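Side-chain contacts in ricin B-like lectin (Macrolepiota procera, PDB 4IZX), which binds carbohydrates as a beta-trefoil lectin, holding the galactose of lactose in the complex described here: residues A17-D22 against L108-Y113; W85-D90 against N95-F100; T2-G7 against K51-R56. All coordinates share one frame; numbering follows the deposited sequence.

Contact 1. Residues A17-D22 against L108-Y113; sequences AGTVID and LDLSGY. With GAL (beta-D-galactopyranose), chain B.
In the core of this ricin B-type beta-trefoil, strand 20-23 and the residues leading into it face strand 106-110, the other outermost strand of the same antiparallel sheet; every touching atom belongs to a side chain. L110 carries one half of the contact: its CD2 lies 3.5 Å from A17 CB, tighter than usual for two carbons, and 3.7 Å from T19 OG1. With chi1 at -179°, L110 swings CG away from its own N and over beside its carbonyl carbon, which brings CD2 to the 17-19 turn, where the side chain crosses that of T19 at about a right angle. The other half is a methyl-methyl contact, I21 CD1 to L108 CD2 at 3.8 Å, again between side chains that cross nearly perpendicularly. One residue on, D22 serves the sugar: galactose O4 donates to D22 OD1 and O3 to D22 OD2, both at 2.6 Å. OD2 also bonds Q42, and galactose is hydrogen-bonded to H37, G25 and N41 as well. I21 packs on L108 while the next residue, D22, faces the ligand. Around the apolar contact, I21 also touches I12 of strand 9-14 and I31 of strand 31-34, and L110 reaches N14 and T120 of strand 120-126.

Contact 2. Residues W85-D90 against N95-F100; sequences WHIWRD and NAFRIF
D90 and R98 meet in a salt bridge, R98 NE donating to D90 OD1 over 2.7 Å. The oxygen is approached on its anti side and lies 6° out of the guanidinium plane; a weak second bond comes from R98 NH2. One water bridges D90 OD1 and the same NH2. Away from the bridge, F97 CZ sits over the centre of the R89 guanidinium, 3.3 Å from R89 CZ with the planes 30° apart, while R89 CD makes a CH-pi contact over the face of the ring. A bend at chi2 (-79°) carries the R89 chain there. These pairs belong to a beta hairpin of the trefoil, strands 86-89 and 97-100. H86 with F100 and W88 with R98 are hydrogen-bonded pairs, and the D90 N to A96 O bond of 2.9 Å extends the pairing. I87 and I99 lie side by side on one face, and I87 CG2 packs on F97 CD1 at 3.8 Å; on the opposite face W88 CD1 meets F100 CD1 at 3.9 Å, the rings oblique. I99 CG2 lies 3.7 Å from W85 CE3. I87, R89 and F97 line the benzamidine pocket. Farther out, R98 NH1 bonds Q133 and N107, and D90 OD2 accepts from N93 N.

Contact 3. Residues T2-G7 against K51-R56; sequences TQVSSG and KAWTLR
W53 presents the rim of its six-membered ring to the N-terminal segment 2-7, which leads into strand 9-14 of the beta-trefoil, while W53 itself begins strand 53-57. The closer part of the contact is against backbone: S6 N lies in the plane of the indole, 3.8 Å from CZ3, so the peptide meets the ring at its edge. With CG anti to the carbonyl carbon and beside the backbone N (chi1 -63°), the indole projects across to this segment. The apolar part is looser, with V4 CG1 4.3 Å from W53 CH2. The S6 side chain adds little, its CB standing 4.4 Å from W53 CZ3, and its hydroxyl is engaged elsewhere, in a hydrogen bond with W48 N. The two segments bury just 117 Å² between them, and S6 is exposed, consistent with a surface contact. Neighbouring residues supply other packing: the W53 ring meets W48 edge-to-face, while V4 rests on F46 and Y10. Q3, V4 and W53 also line the pocket holding benzamidine, probably a crystallisation additive. Within segment 2-7, Q3 NE2 makes a long, weak but nearly straight bond to V4 O, 3.4 Å with an N-H...O angle of 174°.

Contact 2 touches both of the others, whereas contacts 1 and 3 lie on opposite sides of the chain's centre, their own centres about 20 Å apart. Toward contact 1, L108 N probably bonds I99 O at 2.9 Å, and L108 CD1 packs 3.4 Å from W85 CZ3. Toward contact 3, W85 N probably bonds W53 O at 2.8 Å, I87 CD1 lies 3.7 Å from W53 CG, and R89 NH2 reaches T2 O at 3.3 Å. The benzamidine pocket is shared by contacts 2 and 3: I87, R89 and F97 join Q3, V4 and W53. Galactose belongs to contact 1 alone, through D22, so the two ligands occupy separate sites.

Contact 1. Residues A17-D22 against L108-Y113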
loop_
_atom_site.group_PDB
_atom_site.type_symbol
_atom_site.label_atom_id
_atom_site.label_comp_id
_atom_site.label_asym_id
_atom_site.label_seq_id
_atom_site.Cartn_x
_atom_site.Cartn_y
_atom_site.Cartn_z
ATOM N N ALA A 17 11.075 -5.567 -4.120
ATOM C CA ALA A 17 11.507 -6.334 -2.959
ATOM C C ALA A 17 10.874 -7.713 -2.840
ATOM O O ALA A 17 11.466 -8.589 -2.217
ATOM C CB ALA A 17 11.212 -5.557 -1.695
ATOM N N GLY A 18 9.626 -7.862 -3.291
ATOM C CA GLY A 18 8.919 -9.107 -3.106
ATOM C C GLY A 18 8.211 -9.260 -1.777
ATOM O O GLY A 18 7.539 -10.271 -1.573
ATOM N N THR A 19 8.406 -8.339 -0.857
ATOM C CA THR A 19 7.686 -8.280 0.380
ATOM C C THR A 19 6.343 -7.578 0.158
ATOM O O THR A 19 6.133 -6.933 -0.855
ATOM C CB THR A 19 8.541 -7.603 1.449
ATOM O OG1 THR A 19 8.903 -6.312 0.961
ATOM C CG2 THR A 19 9.801 -8.433 1.773
ATOM N N VAL A 20 5.423 -7.755 1.107
ATOM C CA VAL A 20 4.066 -7.251 0.988
ATOM C C VAL A 20 3.780 -6.155 1.995
ATOM O O VAL A 20 4.456 -6.033 3.035
ATOM C CB VAL A 20 3.017 -8.364 1.110
ATOM C CG1 VAL A 20 3.253 -9.457 0.092
ATOM C CG2 VAL A 20 2.936 -8.922 2.518
ATOM N N ILE A 21 2.732 -5.381 1.722
ATOM C CA ILE A 21 2.239 -4.367 2.641
ATOM C C ILE A 21 1.577 -5.049 3.829
ATOM O O ILE A 21 0.583 -5.790 3.663
ATOM C CB ILE A 21 1.277 -3.389 1.944
ATOM C CG1 ILE A 21 1.976 -2.715 0.759
ATOM C CG2 ILE A 21 0.689 -2.417 2.930
ATOM C CD1 ILE A 21 1.184 -1.594 0.119
ATOM N N ASP A 22 2.097 -4.774 5.017
ATOM C CA ASP A 22 1.783 -5.503 6.243
ATOM C C ASP A 22 1.499 -4.481 7.343
ATOM O O ASP A 22 2.237 -3.530 7.550
ATOM C CB ASP A 22 3.004 -6.411 6.501
ATOM C CG ASP A 22 3.016 -7.167 7.830
ATOM O OD1 ASP A 22 2.815 -6.509 8.879
ATOM O OD2 ASP A 22 3.318 -8.397 7.790
ATOM N N LEU A 108 2.928 5.535 -2.870
ATOM C CA LEU A 108 3.533 4.594 -1.953
ATOM C C LEU A 108 4.889 4.163 -2.435
ATOM O O LEU A 108 5.089 3.819 -3.595
ATOM C CB LEU A 108 2.633 3.345 -1.791
ATOM C CG LEU A 108 1.645 3.412 -0.635
ATOM C CD1 LEU A 108 0.671 4.559 -0.772
ATOM C CD2 LEU A 108 0.888 2.108 -0.546
ATOM N N ASP A 109 5.827 4.067 -1.488
ATOM C CA ASP A 109 7.251 3.847 -1.727
ATOM C C ASP A 109 7.726 2.953 -0.570
ATOM O O ASP A 109 7.597 3.310 0.598
ATOM C CB ASP A 109 7.912 5.255 -1.752
ATOM C CG ASP A 109 9.414 5.250 -1.890
ATOM O OD1 ASP A 109 10.102 4.689 -0.995
ATOM O OD2 ASP A 109 9.910 5.823 -2.887
ATOM N N LEU A 110 8.268 1.791 -0.912
ATOM C CA LEU A 110 8.901 0.939 0.088
ATOM C C LEU A 110 10.271 1.535 0.363
ATOM O O LEU A 110 11.104 1.654 -0.540
ATOM C CB LEU A 110 8.997 -0.509 -0.400
ATOM C CG LEU A 110 9.627 -1.491 0.611
ATOM C CD1 LEU A 110 8.835 -1.550 1.914
ATOM C CD2 LEU A 110 9.760 -2.864 -0.014
ATOM N N SER A 111 10.466 1.978 1.594
ATOM C CA SER A 111 11.609 2.828 1.942
ATOM C C SER A 111 12.935 2.104 1.827
ATOM O O SER A 111 13.005 0.884 1.647
ATOM C CB SER A 111 11.422 3.442 3.320
ATOM O OG SER A 111 11.529 2.525 4.354
ATOM N N GLY A 112 14.004 2.887 1.875
ATOM C CA GLY A 112 15.316 2.371 1.579
ATOM C C GLY A 112 15.458 1.845 0.170
ATOM O O GLY A 112 16.232 0.913 -0.079
ATOM N N TYR A 113 14.688 2.400 -0.773
ATOM C CA TYR A 113 14.718 1.972 -2.177
ATOM C C TYR A 113 14.307 0.527 -2.308
ATOM O O TYR A 113 14.910 -0.268 -3.043
ATOM C CB TYR A 113 16.055 2.251 -2.861
ATOM C CG TYR A 113 16.604 3.577 -2.489
ATOM C CD1 TYR A 113 15.980 4.758 -2.826
ATOM C CD2 TYR A 113 17.742 3.655 -1.700
ATOM C CE1 TYR A 113 16.459 5.976 -2.429
ATOM C CE2 TYR A 113 18.202 4.884 -1.253
ATOM C CZ TYR A 113 17.548 6.043 -1.630
ATOM O OH TYR A 113 18.027 7.279 -1.281
HETATM C C1 GAL B . 4.173 -10.045 13.397
HETATM C C2 GAL B . 3.290 -10.264 12.208
HETATM C C3 GAL B . 4.045 -9.925 10.923
HETATM C C4 GAL B . 4.674 -8.531 11.032
HETATM C C5 GAL B . 5.519 -8.482 12.285
HETATM C C6 GAL B . 6.205 -7.133 12.492
HETATM O O2 GAL B . 2.902 -11.622 12.163
HETATM O O3 GAL B . 3.127 -10.010 9.833
HETATM O O4 GAL B . 3.646 -7.523 11.120
HETATM O O5 GAL B . 4.712 -8.725 13.435
HETATM O O6 GAL B . 7.042 -7.191 13.663
#

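Contact 2. Residues W85-D90 against N95-F100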
loop_
_atom_site.group_PDB
_atom_site.type_symbol
_atom_site.label_atom_id
_atom_site.label_comp_id
_atom_site.label_asym_id
_atom_site.label_seq_id
_atom_site.Cartn_x
_atom_site.Cartn_y
_atom_site.Cartn_z
ATOM N N TRP A 85 -7.569 6.752 -1.793
ATOM C CA TRP A 85 -6.388 6.626 -2.639
ATOM C C TRP A 85 -6.800 6.612 -4.104
ATOM O O TRP A 85 -7.844 6.098 -4.462
ATOM C CB TRP A 85 -5.658 5.296 -2.351
ATOM C CG TRP A 85 -5.159 5.173 -0.961
ATOM C CD1 TRP A 85 -5.735 4.498 0.061
ATOM C CD2 TRP A 85 -3.932 5.709 -0.441
ATOM N NE1 TRP A 85 -4.930 4.566 1.191
ATOM C CE2 TRP A 85 -3.820 5.300 0.900
ATOM C CE3 TRP A 85 -2.913 6.512 -0.974
ATOM C CZ2 TRP A 85 -2.718 5.639 1.695
ATOM C CZ3 TRP A 85 -1.842 6.845 -0.185
ATOM C CH2 TRP A 85 -1.756 6.408 1.135
ATOM N N HIS A 86 -5.920 7.120 -4.969
ATOM C CA HIS A 86 -6.020 6.877 -6.398
ATOM C C HIS A 86 -5.057 5.735 -6.741
ATOM O O HIS A 86 -3.930 5.708 -6.279
ATOM C CB HIS A 86 -5.646 8.105 -7.221
ATOM C CG HIS A 86 -6.702 9.178 -7.225
ATOM N ND1 HIS A 86 -6.524 10.398 -7.854
ATOM C CD2 HIS A 86 -7.964 9.179 -6.731
ATOM C CE1 HIS A 86 -7.639 11.092 -7.749
ATOM N NE2 HIS A 86 -8.524 10.381 -7.075
ATOM N N ILE A 87 -5.524 4.790 -7.551
ATOM C CA ILE A 87 -4.739 3.631 -7.917
ATOM C C ILE A 87 -4.700 3.548 -9.430
ATOM O O ILE A 87 -5.739 3.551 -10.066
ATOM C CB ILE A 87 -5.308 2.342 -7.300
ATOM C CG1 ILE A 87 -5.358 2.466 -5.772
ATOM C CG2 ILE A 87 -4.485 1.152 -7.753
ATOM C CD1 ILE A 87 -5.872 1.251 -5.064
ATOM N N TRP A 88 -3.497 3.509 -9.994
ATOM C CA TRP A 88 -3.331 3.502 -11.434
ATOM C C TRP A 88 -2.343 2.449 -11.828
ATOM O O TRP A 88 -1.395 2.168 -11.099
ATOM C CB TRP A 88 -2.820 4.844 -11.977
ATOM C CG TRP A 88 -3.688 6.000 -11.586
ATOM C CD1 TRP A 88 -3.314 7.086 -10.838
ATOM C CD2 TRP A 88 -5.073 6.182 -11.902
ATOM N NE1 TRP A 88 -4.392 7.902 -10.639
ATOM C CE2 TRP A 88 -5.482 7.385 -11.290
ATOM C CE3 TRP A 88 -6.011 5.447 -12.648
ATOM C CZ2 TRP A 88 -6.821 7.835 -11.362
ATOM C CZ3 TRP A 88 -7.318 5.902 -12.713
ATOM C CH2 TRP A 88 -7.703 7.090 -12.081
ATOM N N ARG A 89 -2.506 1.898 -13.023
ATOM C CA ARG A 89 -1.448 1.043 -13.573
ATOM C C ARG A 89 -0.165 1.849 -13.750
ATOM O O ARG A 89 -0.190 3.020 -14.141
ATOM C CB ARG A 89 -1.857 0.490 -14.922
ATOM C CG ARG A 89 -3.036 -0.428 -14.853
ATOM C CD ARG A 89 -2.699 -1.800 -14.399
ATOM N NE ARG A 89 -3.873 -2.659 -14.418
ATOM C CZ ARG A 89 -3.863 -3.961 -14.165
ATOM N NH1 ARG A 89 -2.735 -4.622 -13.924
ATOM N NH2 ARG A 89 -5.028 -4.609 -14.074
ATOM N N ASP A 90 0.982 1.233 -13.482
ATOM C CA ASP A 90 2.262 1.836 -13.782
ATOM C C ASP A 90 2.410 2.024 -15.271
ATOM O O ASP A 90 2.021 1.165 -16.032
ATOM C CB ASP A 90 3.399 0.953 -13.259
ATOM C CG ASP A 90 4.767 1.543 -13.584
ATOM O OD1 ASP A 90 5.061 2.650 -13.089
ATOM O OD2 ASP A 90 5.510 0.888 -14.344
ATOM N N ASN A 95 1.554 -4.595 -15.577
ATOM C CA ASN A 95 1.151 -5.599 -14.610
ATOM C C ASN A 95 1.096 -5.062 -13.173
ATOM O O ASN A 95 0.721 -5.780 -12.270
ATOM C CB ASN A 95 2.149 -6.763 -14.657
ATOM C CG ASN A 95 2.400 -7.249 -16.047
ATOM O OD1 ASN A 95 3.492 -7.074 -16.651
ATOM N ND2 ASN A 95 1.385 -7.872 -16.585
ATOM N N ALA A 96 1.622 -3.884 -12.975
ATOM C CA ALA A 96 1.794 -3.324 -11.666
ATOM C C ALA A 96 1.056 -2.009 -11.520
ATOM O O ALA A 96 0.596 -1.431 -12.501
ATOM C CB ALA A 96 3.286 -3.151 -11.360
ATOM N N PHE A 97 0.991 -1.522 -10.304
ATOM C CA PHE A 97 0.230 -0.372 -9.905
ATOM C C PHE A 97 1.063 0.600 -9.075
ATOM O O PHE A 97 2.032 0.226 -8.404
ATOM C CB PHE A 97 -0.966 -0.811 -9.012
ATOM C CG PHE A 97 -1.964 -1.670 -9.730
ATOM C CD1 PHE A 97 -3.042 -1.115 -10.378
ATOM C CD2 PHE A 97 -1.849 -3.039 -9.734
ATOM C CE1 PHE A 97 -4.020 -1.895 -10.935
ATOM C CE2 PHE A 97 -2.796 -3.823 -10.330
ATOM C CZ PHE A 97 -3.888 -3.248 -10.919
ATOM N N ARG A 98 0.605 1.844 -9.082
ATOM C CA ARG A 98 1.014 2.868 -8.155
ATOM C C ARG A 98 -0.201 3.342 -7.376
ATOM O O ARG A 98 -1.319 3.388 -7.899
ATOM C CB ARG A 98 1.660 4.049 -8.896
ATOM C CG ARG A 98 2.994 3.648 -9.514
ATOM C CD ARG A 98 3.537 4.725 -10.418
ATOM N NE ARG A 98 4.819 4.347 -10.974
ATOM C CZ ARG A 98 5.991 4.589 -10.425
ATOM N NH1 ARG A 98 6.069 5.297 -9.321
ATOM N NH2 ARG A 98 7.099 4.142 -11.001
ATOM N N ILE A 99 0.022 3.727 -6.120
ATOM C CA ILE A 99 -1.038 4.096 -5.194
ATOM C C ILE A 99 -0.712 5.502 -4.706
ATOM O O ILE A 99 0.323 5.708 -4.048
ATOM C CB ILE A 99 -1.146 3.076 -4.058
ATOM C CG1 ILE A 99 -1.427 1.652 -4.607
ATOM C CG2 ILE A 99 -2.226 3.495 -3.065
ATOM C CD1 ILE A 99 -1.374 0.550 -3.562
ATOM N N PHE A 100 -1.522 6.454 -5.112
ATOM C CA PHE A 100 -1.282 7.898 -4.922
ATOM C C PHE A 100 -2.235 8.472 -3.898
ATOM O O PHE A 100 -3.420 8.200 -3.882
ATOM C CB PHE A 100 -1.520 8.664 -6.222
ATOM C CG PHE A 100 -0.464 8.501 -7.270
ATOM C CD1 PHE A 100 -0.506 7.471 -8.171
ATOM C CD2 PHE A 100 0.529 9.450 -7.391
ATOM C CE1 PHE A 100 0.446 7.376 -9.172
ATOM C CE2 PHE A 100 1.501 9.345 -8.350
ATOM C CZ PHE A 100 1.439 8.340 -9.266
HETATM O O HOH W 1 7.274 3.848 -14.183
#

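Contact 3. Residues T2-G7 against K51-R56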
loop_
_atom_site.group_PDB
_atom_site.type_symbol
_atom_site.label_atom_id
_atom_site.label_comp_id
_atom_site.label_asym_id
_atom_site.label_seq_id
_atom_site.Cartn_x
_atom_site.Cartn_y
_atom_site.Cartn_z
ATOM N N THR A 2 -5.047 -9.226 -14.317
ATOM C CA THR A 2 -6.237 -9.629 -13.498
ATOM C C THR A 2 -6.905 -8.428 -12.886
ATOM O O THR A 2 -6.291 -7.336 -12.743
ATOM C CB THR A 2 -5.888 -10.611 -12.335
ATOM O OG1 THR A 2 -4.805 -10.085 -11.554
ATOM C CG2 THR A 2 -5.542 -11.979 -12.879
ATOM N N GLN A 3 -8.161 -8.651 -12.494
ATOM C CA GLN A 3 -9.038 -7.573 -12.112
ATOM C C GLN A 3 -8.948 -7.238 -10.630
ATOM O O GLN A 3 -8.455 -7.974 -9.874
ATOM C CB GLN A 3 -10.474 -7.851 -12.524
ATOM C CG GLN A 3 -11.140 -6.550 -12.875
ATOM C CD GLN A 3 -10.145 -5.565 -13.481
ATOM O OE1 GLN A 3 -9.683 -5.786 -14.634
ATOM N NE2 GLN A 3 -9.884 -4.421 -12.770
ATOM N N VAL A 4 -9.139 -6.003 -10.296
ATOM C CA VAL A 4 -9.221 -5.567 -8.942
ATOM C C VAL A 4 -10.621 -4.994 -8.836
ATOM O O VAL A 4 -11.006 -4.134 -9.613
ATOM C CB VAL A 4 -8.132 -4.533 -8.662
ATOM C CG1 VAL A 4 -8.369 -3.847 -7.345
ATOM C CG2 VAL A 4 -6.743 -5.144 -8.801
ATOM N N SER A 5 -11.360 -5.472 -7.848
ATOM C CA SER A 5 -12.794 -5.167 -7.694
ATOM C C SER A 5 -13.100 -4.726 -6.303
ATOM O O SER A 5 -12.680 -5.371 -5.338
ATOM C CB SER A 5 -13.682 -6.406 -7.875
ATOM O OG SER A 5 -13.879 -6.764 -9.205
ATOM N N SER A 6 -13.951 -3.730 -6.205
ATOM C CA SER A 6 -14.497 -3.309 -4.945
ATOM C C SER A 6 -15.166 -4.459 -4.235
ATOM O O SER A 6 -15.919 -5.228 -4.868
ATOM C CB SER A 6 -15.517 -2.187 -5.164
ATOM O OG SER A 6 -15.935 -1.641 -3.948
ATOM N N GLY A 7 -14.920 -4.593 -2.934
ATOM C CA GLY A 7 -15.427 -5.656 -2.096
ATOM C C GLY A 7 -14.506 -6.848 -1.951
ATOM O O GLY A 7 -14.697 -7.646 -1.020
ATOM N N LYS A 51 -15.459 7.402 -6.222
ATOM C CA LYS A 51 -14.459 8.302 -6.778
ATOM C C LYS A 51 -12.993 7.921 -6.476
ATOM O O LYS A 51 -12.083 8.491 -7.043
ATOM C CB LYS A 51 -14.688 9.753 -6.344
ATOM C CG LYS A 51 -14.655 9.975 -4.885
ATOM C CD LYS A 51 -15.161 11.373 -4.539
ATOM C CE LYS A 51 -14.842 11.848 -3.138
ATOM N NZ LYS A 51 -15.274 10.904 -2.087
ATOM N N ALA A 52 -12.765 6.979 -5.589
ATOM C CA ALA A 52 -11.428 6.602 -5.170
ATOM C C ALA A 52 -11.535 5.279 -4.425
ATOM O O ALA A 52 -12.622 4.737 -4.279
ATOM C CB ALA A 52 -10.809 7.680 -4.278
ATOM N N TRP A 53 -10.393 4.789 -3.947
ATOM C CA TRP A 53 -10.300 3.494 -3.290
ATOM C C TRP A 53 -9.959 3.658 -1.830
ATOM O O TRP A 53 -9.080 4.461 -1.458
ATOM C CB TRP A 53 -9.216 2.635 -3.925
ATOM C CG TRP A 53 -9.451 2.292 -5.340
ATOM C CD1 TRP A 53 -9.015 2.982 -6.445
ATOM C CD2 TRP A 53 -10.175 1.159 -5.852
ATOM N NE1 TRP A 53 -9.421 2.347 -7.598
ATOM C CE2 TRP A 53 -10.122 1.225 -7.260
ATOM C CE3 TRP A 53 -10.856 0.099 -5.254
ATOM C CZ2 TRP A 53 -10.672 0.260 -8.053
ATOM C CZ3 TRP A 53 -11.427 -0.858 -6.061
ATOM C CH2 TRP A 53 -11.325 -0.759 -7.428
ATOM N N THR A 54 -10.587 2.864 -0.973
ATOM C CA THR A 54 -10.165 2.718 0.417
ATOM C C THR A 54 -9.707 1.283 0.610
ATOM O O THR A 54 -10.222 0.357 -0.036
ATOM C CB THR A 54 -11.254 3.143 1.418
ATOM O OG1 THR A 54 -12.317 2.196 1.333
ATOM C CG2 THR A 54 -11.736 4.548 1.123
ATOM N N LEU A 55 -8.765 1.112 1.526
ATOM C CA LEU A 55 -8.136 -0.194 1.788
ATOM C C LEU A 55 -8.284 -0.530 3.274
ATOM O O LEU A 55 -7.706 0.149 4.118
ATOM C CB LEU A 55 -6.657 -0.203 1.404
ATOM C CG LEU A 55 -6.353 -0.557 -0.060
ATOM C CD1 LEU A 55 -6.983 0.410 -1.027
ATOM C CD2 LEU A 55 -4.892 -0.623 -0.331
ATOM N N ARG A 56 -9.106 -1.529 3.574
ATOM C CA ARG A 56 -9.418 -1.873 4.954
ATOM C C ARG A 56 -8.687 -3.134 5.380
ATOM O O ARG A 56 -8.743 -4.158 4.700
ATOM C CB ARG A 56 -10.928 -2.056 5.131
ATOM C CG ARG A 56 -11.354 -2.352 6.559
ATOM C CD ARG A 56 -12.777 -2.884 6.613
ATOM N NE ARG A 56 -13.614 -2.115 7.529
ATOM C CZ ARG A 56 -14.067 -2.576 8.691
ATOM N NH1 ARG A 56 -13.764 -3.806 9.081
ATOM N NH2 ARG A 56 -14.822 -1.807 9.463
#